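Local coordinates for protein CmeC (Campylobacter jejuni, PDB 4MT4) that forms a trimeric outer membrane channel of the outer membrane factor family and probably serves in efflux from the cell, at residues 5-10 with 280-285; 71-76 with 135-140; 308-313 with 319-324. All blocks are in the same frame, centred on the assembly; numbering follows the deposited sequence.

Contact 1. Residues 5-10 with 280-285; sequences PNLNIP and EKLTQQ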
loop_
_atom_site.group_PDB
_atom_site.type_symbol
_atom_site.label_atom_id
_atom_site.label_comp_id
_atom_site.label_asym_id
_atom_site.label_seq_id
_atom_site.Cartn_x
_atom_site.Cartn_y
_atom_site.Cartn_z
ATOM N N PRO B 5 11.995 23.977 19.382
ATOM C CA PRO B 5 12.017 23.465 20.753
ATOM C C PRO B 5 13.115 22.426 20.945
ATOM O O PRO B 5 13.581 21.848 19.963
ATOM C CB PRO B 5 10.631 22.835 20.911
ATOM C CG PRO B 5 10.264 22.414 19.523
ATOM C CD PRO B 5 10.839 23.473 18.618
ATOM N N ASN B 6 13.525 22.205 22.191
ATOM C CA ASN B 6 14.494 21.159 22.497
ATOM C C ASN B 6 13.924 19.781 22.188
ATOM O O ASN B 6 12.819 19.447 22.616
ATOM C CB ASN B 6 14.925 21.232 23.965
ATOM C CG ASN B 6 15.744 22.468 24.273
ATOM O OD1 ASN B 6 16.341 23.069 23.380
ATOM N ND2 ASN B 6 15.783 22.855 25.544
ATOM N N LEU B 7 14.676 18.984 21.436
ATOM C CA LEU B 7 14.233 17.642 21.085
ATOM C C LEU B 7 14.586 16.660 22.194
ATOM O O LEU B 7 15.760 16.391 22.448
ATOM C CB LEU B 7 14.853 17.197 19.760
ATOM C CG LEU B 7 14.302 15.894 19.184
ATOM C CD1 LEU B 7 12.806 16.006 18.930
ATOM C CD2 LEU B 7 15.038 15.536 17.909
ATOM N N ASN B 8 13.560 16.132 22.853
ATOM C CA ASN B 8 13.756 15.235 23.987
ATOM C C ASN B 8 13.291 13.813 23.700
ATOM O O ASN B 8 12.150 13.449 23.988
ATOM C CB ASN B 8 13.030 15.778 25.219
ATOM C CG ASN B 8 13.550 17.133 25.649
ATOM O OD1 ASN B 8 12.791 18.094 25.769
ATOM N ND2 ASN B 8 14.857 17.220 25.877
ATOM N N ILE B 9 14.183 13.009 23.133
ATOM C CA ILE B 9 13.891 11.605 22.893
ATOM C C ILE B 9 14.187 10.786 24.142
ATOM O O ILE B 9 15.334 10.716 24.583
ATOM C CB ILE B 9 14.707 11.046 21.715
ATOM C CG1 ILE B 9 14.451 11.867 20.451
ATOM C CG2 ILE B 9 14.366 9.581 21.480
ATOM C CD1 ILE B 9 15.688 12.546 19.911
ATOM N N PRO B 10 13.150 10.165 24.721
ATOM C CA PRO B 10 13.322 9.321 25.906
ATOM C C PRO B 10 14.193 8.107 25.607
ATOM O O PRO B 10 14.154 7.580 24.495
ATOM C CB PRO B 10 11.891 8.901 26.252
ATOM C CG PRO B 10 11.147 9.011 24.964
ATOM C CD PRO B 10 11.752 10.188 24.259
ATOM N N GLU B 280 15.756 10.816 12.342
ATOM C CA GLU B 280 16.038 12.028 11.581
ATOM C C GLU B 280 14.772 12.707 11.080
ATOM O O GLU B 280 14.713 13.932 10.979
ATOM C CB GLU B 280 16.955 11.712 10.399
ATOM C CG GLU B 280 18.357 11.286 10.802
ATOM C CD GLU B 280 19.183 12.418 11.393
ATOM O OE1 GLU B 280 18.786 13.598 11.263
ATOM O OE2 GLU B 280 20.242 12.126 11.985
ATOM N N LYS B 281 13.759 11.909 10.764
ATOM C CA LYS B 281 12.483 12.452 10.323
ATOM C C LYS B 281 11.761 13.134 11.479
ATOM O O LYS B 281 10.916 14.005 11.271
ATOM C CB LYS B 281 11.613 11.352 9.718
ATOM C CG LYS B 281 12.132 10.841 8.385
ATOM C CD LYS B 281 11.270 9.722 7.837
ATOM C CE LYS B 281 11.840 9.176 6.536
ATOM N NZ LYS B 281 10.992 8.097 5.958
ATOM N N LEU B 282 12.110 12.740 12.700
ATOM C CA LEU B 282 11.535 13.350 13.893
ATOM C C LEU B 282 12.160 14.716 14.168
ATOM O O LEU B 282 11.452 15.675 14.477
ATOM C CB LEU B 282 11.711 12.434 15.104
ATOM C CG LEU B 282 11.317 13.005 16.469
ATOM C CD1 LEU B 282 9.864 13.465 16.473
ATOM C CD2 LEU B 282 11.566 11.984 17.567
ATOM N N THR B 283 13.484 14.808 14.048
ATOM C CA THR B 283 14.178 16.086 14.233
ATOM C C THR B 283 13.812 17.052 13.118
ATOM O O THR B 283 13.819 18.266 13.305
ATOM C CB THR B 283 15.711 15.928 14.251
ATOM O OG1 THR B 283 16.235 16.207 12.947
ATOM C CG2 THR B 283 16.106 14.522 14.661
ATOM N N GLN B 284 13.503 16.495 11.953
ATOM C CA GLN B 284 13.094 17.293 10.806
ATOM C C GLN B 284 11.803 18.041 11.111
ATOM O O GLN B 284 11.699 19.244 10.878
ATOM C CB GLN B 284 12.911 16.409 9.573
ATOM C CG GLN B 284 12.347 17.143 8.371
ATOM C CD GLN B 284 12.184 16.242 7.162
ATOM O OE1 GLN B 284 11.931 15.044 7.294
ATOM N NE2 GLN B 284 12.332 16.816 5.974
ATOM N N GLN B 285 10.824 17.317 11.644
ATOM C CA GLN B 285 9.541 17.905 12.014
ATOM C C GLN B 285 9.697 18.862 13.190
ATOM O O GLN B 285 8.963 19.844 13.304
ATOM C CB GLN B 285 8.527 16.810 12.355
ATOM C CG GLN B 285 8.182 15.904 11.183
ATOM C CD GLN B 285 7.557 16.665 10.031
ATOM O OE1 GLN B 285 6.702 17.528 10.232
ATOM N NE2 GLN B 285 7.990 16.357 8.813
#

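Contact 2. Residues 71-76 with 135-140; sequences AAQLGI and RASKSG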
loop_
_atom_site.group_PDB
_atom_site.type_symbol
_atom_site.label_atom_id
_atom_site.label_comp_id
_atom_site.label_asym_id
_atom_site.label_seq_id
_atom_site.Cartn_x
_atom_site.Cartn_y
_atom_site.Cartn_z
ATOM N N ALA B 71 19.142 15.754 -1.378
ATOM C CA ALA B 71 20.341 16.580 -1.428
ATOM C C ALA B 71 20.093 17.839 -2.251
ATOM O O ALA B 71 20.645 18.902 -1.963
ATOM C CB ALA B 71 21.507 15.793 -2.001
ATOM N N ALA B 72 19.256 17.707 -3.276
ATOM C CA ALA B 72 18.907 18.831 -4.136
ATOM C C ALA B 72 18.031 19.832 -3.390
ATOM O O ALA B 72 18.222 21.041 -3.504
ATOM C CB ALA B 72 18.202 18.340 -5.394
ATOM N N GLN B 73 17.072 19.317 -2.625
ATOM C CA GLN B 73 16.183 20.162 -1.835
ATOM C C GLN B 73 16.971 20.873 -0.744
ATOM O O GLN B 73 16.662 22.003 -0.374
ATOM C CB GLN B 73 15.054 19.335 -1.217
ATOM C CG GLN B 73 14.049 20.157 -0.419
ATOM C CD GLN B 73 13.365 21.217 -1.258
ATOM O OE1 GLN B 73 12.902 20.946 -2.368
ATOM N NE2 GLN B 73 13.306 22.436 -0.736
ATOM N N LEU B 74 17.994 20.194 -0.237
ATOM C CA LEU B 74 18.898 20.772 0.748
ATOM C C LEU B 74 19.651 21.963 0.161
ATOM O O LEU B 74 19.884 22.962 0.842
ATOM C CB LEU B 74 19.885 19.715 1.244
ATOM C CG LEU B 74 20.897 20.182 2.292
ATOM C CD1 LEU B 74 20.173 20.691 3.525
ATOM C CD2 LEU B 74 21.859 19.061 2.650
ATOM N N GLY B 75 20.026 21.846 -1.109
ATOM C CA GLY B 75 20.729 22.909 -1.800
ATOM C C GLY B 75 19.831 24.101 -2.066
ATOM O O GLY B 75 20.276 25.250 -2.024
ATOM N N ILE B 76 18.561 23.821 -2.342
ATOM C CA ILE B 76 17.567 24.863 -2.570
ATOM C C ILE B 76 17.347 25.696 -1.311
ATOM O O ILE B 76 17.312 26.925 -1.362
ATOM C CB ILE B 76 16.217 24.265 -3.018
ATOM C CG1 ILE B 76 16.359 23.556 -4.365
ATOM C CG2 ILE B 76 15.155 25.347 -3.107
ATOM C CD1 ILE B 76 15.081 22.896 -4.845
ATOM N N ARG B 135 17.849 23.338 8.216
ATOM C CA ARG B 135 18.174 22.259 9.143
ATOM C C ARG B 135 17.191 21.098 9.014
ATOM O O ARG B 135 17.560 19.938 9.198
ATOM C CB ARG B 135 18.186 22.774 10.584
ATOM C CG ARG B 135 19.321 23.740 10.902
ATOM C CD ARG B 135 18.989 24.578 12.129
ATOM N NE ARG B 135 19.825 24.249 13.279
ATOM C CZ ARG B 135 19.554 24.618 14.528
ATOM N NH1 ARG B 135 18.460 25.321 14.791
ATOM N NH2 ARG B 135 20.373 24.279 15.514
ATOM N N ALA B 136 15.939 21.416 8.699
ATOM C CA ALA B 136 14.920 20.393 8.493
ATOM C C ALA B 136 15.245 19.566 7.256
ATOM O O ALA B 136 15.111 18.345 7.255
ATOM C CB ALA B 136 13.542 21.025 8.368
ATOM N N SER B 137 15.686 20.244 6.201
ATOM C CA SER B 137 16.089 19.571 4.970
ATOM C C SER B 137 17.370 18.771 5.164
ATOM O O SER B 137 17.582 17.753 4.504
ATOM C CB SER B 137 16.277 20.585 3.844
ATOM O OG SER B 137 15.045 21.198 3.511
ATOM N N LYS B 138 18.226 19.241 6.064
ATOM C CA LYS B 138 19.462 18.537 6.376
ATOM C C LYS B 138 19.147 17.223 7.073
ATOM O O LYS B 138 19.817 16.213 6.857
ATOM C CB LYS B 138 20.372 19.406 7.246
ATOM C CG LYS B 138 21.840 19.005 7.223
ATOM C CD LYS B 138 22.700 20.061 7.903
ATOM C CE LYS B 138 24.186 19.829 7.657
ATOM N NZ LYS B 138 24.705 18.615 8.347
ATOM N N SER B 139 18.115 17.245 7.912
ATOM C CA SER B 139 17.650 16.042 8.590
ATOM C C SER B 139 16.882 15.150 7.617
ATOM O O SER B 139 16.868 13.927 7.753
ATOM C CB SER B 139 16.770 16.409 9.783
ATOM O OG SER B 139 17.489 17.187 10.723
ATOM N N GLY B 140 16.242 15.776 6.635
ATOM C CA GLY B 140 15.532 15.051 5.600
ATOM C C GLY B 140 16.493 14.295 4.706
ATOM O O GLY B 140 16.200 13.188 4.258
#

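Contact 3. Residues 308-313 with 319-324; sequences FESGDL and GGSKTW. With C8E ((hydroxyethyloxy)tri(ethyloxy)octane), chain N; C8E ((hydroxyethyloxy)tri(ethyloxy)octane), chain R; C8E ((hydroxyethyloxy)tri(ethyloxy)octane), chain P.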
loop_
_atom_site.group_PDB
_atom_site.type_symbol
_atom_site.label_atom_id
_atom_site.label_comp_id
_atom_site.label_asym_id
_atom_site.label_seq_id
_atom_site.Cartn_x
_atom_site.Cartn_y
_atom_site.Cartn_z
ATOM N N PHE B 308 19.243 52.458 -13.758
ATOM C CA PHE B 308 18.868 53.645 -14.516
ATOM C C PHE B 308 17.357 53.853 -14.607
ATOM O O PHE B 308 16.579 52.899 -14.556
ATOM C CB PHE B 308 19.455 53.568 -15.930
ATOM C CG PHE B 308 20.949 53.400 -15.965
ATOM C CD1 PHE B 308 21.786 54.504 -15.949
ATOM C CD2 PHE B 308 21.518 52.137 -16.024
ATOM C CE1 PHE B 308 23.159 54.352 -15.984
ATOM C CE2 PHE B 308 22.892 51.979 -16.058
ATOM C CZ PHE B 308 23.713 53.090 -16.038
ATOM N N GLU B 309 16.952 55.114 -14.738
ATOM C CA GLU B 309 15.561 55.458 -15.017
ATOM C C GLU B 309 15.470 56.754 -15.817
ATOM O O GLU B 309 16.124 57.743 -15.495
ATOM C CB GLU B 309 14.750 55.582 -13.724
ATOM C CG GLU B 309 13.280 55.895 -13.965
ATOM C CD GLU B 309 12.470 55.990 -12.688
ATOM O OE1 GLU B 309 13.065 55.904 -11.593
ATOM O OE2 GLU B 309 11.235 56.149 -12.781
ATOM N N SER B 310 14.654 56.739 -16.864
ATOM C CA SER B 310 14.453 57.919 -17.696
ATOM C C SER B 310 13.086 57.892 -18.369
ATOM O O SER B 310 12.496 56.830 -18.561
ATOM C CB SER B 310 15.556 58.025 -18.753
ATOM O OG SER B 310 15.355 59.150 -19.593
ATOM N N GLY B 311 12.587 59.074 -18.717
ATOM C CA GLY B 311 11.326 59.201 -19.423
ATOM C C GLY B 311 11.516 59.015 -20.915
ATOM O O GLY B 311 10.551 59.000 -21.682
ATOM N N ASP B 312 12.774 58.877 -21.320
ATOM C CA ASP B 312 13.119 58.652 -22.716
ATOM C C ASP B 312 14.159 57.545 -22.831
ATOM O O ASP B 312 15.077 57.451 -22.015
ATOM C CB ASP B 312 13.640 59.938 -23.360
ATOM C CG ASP B 312 12.737 61.129 -23.098
ATOM O OD1 ASP B 312 13.038 61.914 -22.173
ATOM O OD2 ASP B 312 11.726 61.282 -23.814
ATOM N N LEU B 313 14.009 56.708 -23.851
ATOM C CA LEU B 313 14.910 55.583 -24.053
ATOM C C LEU B 313 16.304 56.044 -24.475
ATOM O O LEU B 313 17.307 55.437 -24.099
ATOM C CB LEU B 313 14.333 54.629 -25.100
ATOM C CG LEU B 313 15.207 53.428 -25.454
ATOM C CD1 LEU B 313 15.467 52.579 -24.219
ATOM C CD2 LEU B 313 14.568 52.603 -26.557
ATOM N N GLY B 319 24.259 59.835 -17.733
ATOM C CA GLY B 319 24.653 60.081 -16.358
ATOM C C GLY B 319 23.505 60.556 -15.488
ATOM O O GLY B 319 23.403 60.180 -14.320
ATOM N N GLY B 320 22.635 61.380 -16.064
ATOM C CA GLY B 320 21.494 61.918 -15.345
ATOM C C GLY B 320 20.358 60.926 -15.184
ATOM O O GLY B 320 19.271 61.283 -14.727
ATOM N N SER B 321 20.604 59.678 -15.564
ATOM C CA SER B 321 19.609 58.628 -15.409
ATOM C C SER B 321 20.026 57.638 -14.326
ATOM O O SER B 321 19.250 56.762 -13.948
ATOM C CB SER B 321 19.381 57.899 -16.735
ATOM O OG SER B 321 18.802 58.758 -17.701
ATOM N N LYS B 322 21.250 57.787 -13.825
ATOM C CA LYS B 322 21.746 56.923 -12.757
ATOM C C LYS B 322 20.908 57.081 -11.494
ATOM O O LYS B 322 20.597 58.199 -11.079
ATOM C CB LYS B 322 23.215 57.218 -12.449
ATOM C CG LYS B 322 24.178 56.739 -13.520
ATOM C CD LYS B 322 25.610 56.712 -13.009
ATOM C CE LYS B 322 26.118 58.109 -12.690
ATOM N NZ LYS B 322 27.537 58.085 -12.242
ATOM N N THR B 323 20.545 55.955 -10.891
ATOM C CA THR B 323 19.701 55.961 -9.704
ATOM C C THR B 323 19.973 54.751 -8.816
ATOM O O THR B 323 20.455 53.719 -9.285
ATOM C CB THR B 323 18.204 55.982 -10.079
ATOM O OG1 THR B 323 17.410 56.065 -8.888
ATOM C CG2 THR B 323 17.824 54.725 -10.849
ATOM N N TRP B 324 19.668 54.890 -7.531
ATOM C CA TRP B 324 19.731 53.766 -6.607
ATOM C C TRP B 324 18.776 53.968 -5.441
ATOM O O TRP B 324 18.362 55.091 -5.152
ATOM C CB TRP B 324 21.162 53.553 -6.088
ATOM C CG TRP B 324 21.806 54.758 -5.453
ATOM C CD1 TRP B 324 22.747 55.571 -6.014
ATOM C CD2 TRP B 324 21.570 55.272 -4.134
ATOM N NE1 TRP B 324 23.105 56.561 -5.133
ATOM C CE2 TRP B 324 22.398 56.400 -3.971
ATOM C CE3 TRP B 324 20.738 54.890 -3.076
ATOM C CZ2 TRP B 324 22.415 57.151 -2.797
ATOM C CZ3 TRP B 324 20.756 55.636 -1.913
ATOM C CH2 TRP B 324 21.589 56.753 -1.783
HETATM C C1 C8E N . 3.884 41.018 -28.693
HETATM C C2 C8E N . 5.076 41.862 -28.391
HETATM C C3 C8E N . 4.845 43.316 -28.151
HETATM C C4 C8E N . 5.961 44.109 -27.563
HETATM C C5 C8E N . 5.595 45.337 -26.799
HETATM C C6 C8E N . 6.416 45.667 -25.601
HETATM C C7 C8E N . 5.802 46.551 -24.570
HETATM C C8 C8E N . 6.553 47.775 -24.174
HETATM O O9 C8E N . 5.993 48.995 -24.481
HETATM C C10 C8E N . 6.449 50.123 -23.835
HETATM C C11 C8E N . 6.074 51.445 -24.407
HETATM O O12 C8E N . 6.680 51.819 -25.584
HETATM C C13 C8E N . 7.213 53.084 -25.694
HETATM C C14 C8E N . 7.288 53.680 -27.058
HETATM O O15 C8E N . 7.965 54.872 -27.186
HETATM C C16 C8E N . 9.291 54.930 -26.816
HETATM C C17 C8E N . 9.970 56.253 -26.899
HETATM O O18 C8E N . 11.072 56.456 -26.098
HETATM C C19 C8E N . 11.512 57.741 -25.883
HETATM C C20 C8E N . 10.483 58.800 -25.673
HETATM O O21 C8E N . 10.292 59.285 -24.394
HETATM C C1 C8E R . 23.461 45.496 -19.485
HETATM C C2 C8E R . 23.486 46.967 -19.730
HETATM C C3 C8E R . 24.385 47.799 -18.879
HETATM C C4 C8E R . 24.657 49.201 -19.312
HETATM C C5 C8E R . 25.744 49.941 -18.611
HETATM C C6 C8E R . 26.048 51.329 -19.065
HETATM C C7 C8E R . 27.269 51.978 -18.506
HETATM C C8 C8E R . 27.740 53.242 -19.140
HETATM O O9 C8E R . 27.587 54.409 -18.425
HETATM C C10 C8E R . 28.006 55.599 -18.978
HETATM C C11 C8E R . 27.942 56.822 -18.128
HETATM O O12 C8E R . 28.407 57.999 -18.673
HETATM C C13 C8E R . 27.645 58.660 -19.610
HETATM C C14 C8E R . 27.800 60.139 -19.705
HETATM O O15 C8E R . 26.658 60.903 -19.619
HETATM C C16 C8E R . 26.770 62.256 -19.383
HETATM C C17 C8E R . 25.584 63.109 -19.680
HETATM O O18 C8E R . 24.467 62.955 -18.887
HETATM C C19 C8E R . 23.500 63.936 -18.895
HETATM C C20 C8E R . 22.107 63.551 -18.527
HETATM O O21 C8E R . 21.327 62.934 -19.486
HETATM C C1 C8E P . 22.063 45.350 -5.852
HETATM C C2 C8E P . 22.503 46.770 -5.737
HETATM C C3 C8E P . 22.060 47.541 -4.541
HETATM C C4 C8E P . 22.610 48.915 -4.359
HETATM C C5 C8E P . 22.202 49.666 -3.138
HETATM C C6 C8E P . 22.674 51.074 -3.021
HETATM C C7 C8E P . 22.713 51.695 -1.667
HETATM C C8 C8E P . 23.640 52.850 -1.494
HETATM O O9 C8E P . 23.187 53.943 -0.788
HETATM C C10 C8E P . 23.319 53.966 0.584
HETATM C C11 C8E P . 24.064 55.115 1.173
HETATM O O12 C8E P . 23.378 55.957 2.022
HETATM C C13 C8E P . 23.372 57.317 1.790
HETATM C C14 C8E P . 24.649 57.987 1.412
HETATM O O15 C8E P . 24.547 59.228 0.823
HETATM C C16 C8E P . 25.292 60.277 1.313
HETATM C C17 C8E P . 24.902 61.657 0.899
HETATM O O18 C8E P . 25.394 62.137 -0.298
HETATM C C19 C8E P . 25.033 63.399 -0.727
HETATM C C20 C8E P . 26.077 64.272 -1.340
HETATM O O21 C8E P . 25.739 65.583 -1.622
HETATM O O HOH W 1 15.204 57.447 -10.340
#

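Contact 1. Residues 5-10 with 280-285
T283 OG1 is held by a hydrogen bond to S139 OG of helix 129-195 and by a weak one to E280 O (3.4 Å), one turn back in its own helix. The other branch of T283, the methyl CG2, meets L7 CD2 at 3.6 Å. The torsion that splits the two roles is off a staggered value (chi1 97°).

L7 is the main apolar residue of segment 5-10. Its CG lies opposite the backbone N (chi1 -171°). CD2 meets T283 with the two side chains about at a right angle. CD1 meets the branch point of L282, with L7 CD1 to L282 CG at 4.2 Å. Two residues on, I9 and L282 run alongside each other with their ends pointing in opposite senses, and I9 CG1 approaches L282 CD2 to 4.1 Å.

Segment 5-10 belongs to the extended N-terminal stretch of this lipoprotein, which lies on the helical part of the channel. P5 O bonds to N286 of helix 273-293, and L282 also touches F355 of helix 339-405. Across the two segments there is no hydrogen bond. The contact is therefore van der Waals in nature, made by alternate residues of the loop.

Contact 2. Residues 71-76 with 135-140
L74 and S137 sit where the two helices come nearest, and L74 makes most of the apolar contact. This is an antiparallel helix pair in the helical part of the outer membrane factor channel, next to the second subunit. Over 71-76 and 135-140 the helices run almost antiparallel (168°), their axes 8.7 Å apart at closest. L74 CG lies opposite the backbone N (chi1 -180°), which brings one methyl, CD1, down on the backbone of the partner helix. L74 CD1 is 3.5 Å from K138 N and 3.8 Å from S137 C, so it lies against the peptide link between these two residues. The same methyl touches two side chains at their base: L74 CD1 is 3.9 Å from S137 CB and equally far from K138 CB. The rest of K138 leads away, so only the start of this lysine takes part.

The polar side is indirect. Q73 CG lies 4.2 Å from S137 OG, which is a simple contact. D77, just beyond segment 71-76, makes the link: its OD2 is hydrogen-bonded to both Q73 NE2 and S137 OG.

Within the chain, A136 rests on L288 of helix 273-293. Toward the rest of the trimer, Q73 packs on L346 of the second subunit, A72 on its Q342 and I76 on its N343.

No hydrogen bond joins the two segments directly. One leucine methyl against backbone supplies the close fit, and the carboxylate of D77 ties the helices together beside it. The N-H of Q73, with S137 OG beside it, would be consistent with a charged D77.

Contact 3. Residues 308-313 with 319-324
F308 and K322 sit side by side across an antiparallel beta hairpin, strands 299-310 and 322-335, at the turn end of the four-stranded sheet this chain gives to the trimer's barrel. They form a non-hydrogen-bonded pair. Their side chains point the same way, to the same face of the sheet. F308 CG stands opposite its carbonyl carbon (chi1 -57°). This lays the ring beside the lysine chain, with F308 CE1 3.6 Å from K322 CG. The approach is oblique to the ring. The C8E detergent bound at G319 N passes the F308 ring with its C6, as suits a membrane-facing surface.

Next to the turn the short pieces 308-310 and 322-324 diverge, at 119°. S321 O holds them at the turn. It accepts E309 N at 2.9 Å on a lone pair, in the carbonyl plane, with an N-H...O angle of 157°. F308 CA adds a CA-H...O contact to the same oxygen at 3.2 Å. S310 CB rests 3.5 Å from S321 OG, and that hydroxyl is bonded to T315 in the turn.

E309 extends fully and meets T323 through one water. The water donates to E309 OE1 (2.9 Å) and to T323 OG1 (3.0 Å). T323 OG1 also bonds to K95 O of the third subunit. D113 brings a second carboxylate near E309, which may raise the pKa of one of them.

W324 pairs antiparallel with a strand of the third subunit, which carries the barrel wall into that chain. Detergent also touches this end of the hairpin. G319 N donates to O15 of its C8E at 3.2 Å. Over one face of W324, offset toward the rim, O9 of another C8E lies 3.2 Å from W324 CZ3.

In the fold
From the N terminus, segment 5-10 runs along the outside of the helices and meets its partner only at 280-285, so contact 1 closes a very long loop. Contact 2 opens at 71-76 and closes at 135-140 after the first two strands, wholly within that loop. The two contacts touch side by side, so the N-terminal loop and helices 58-79, 129-195 and 273-293 are joined in one region. Contact 3 comes later in series and closes a short hairpin just after helix 273-293. It sits far off in the barrel, its centre about 54 Å from that of contact 1 and 42 Å from that of contact 2.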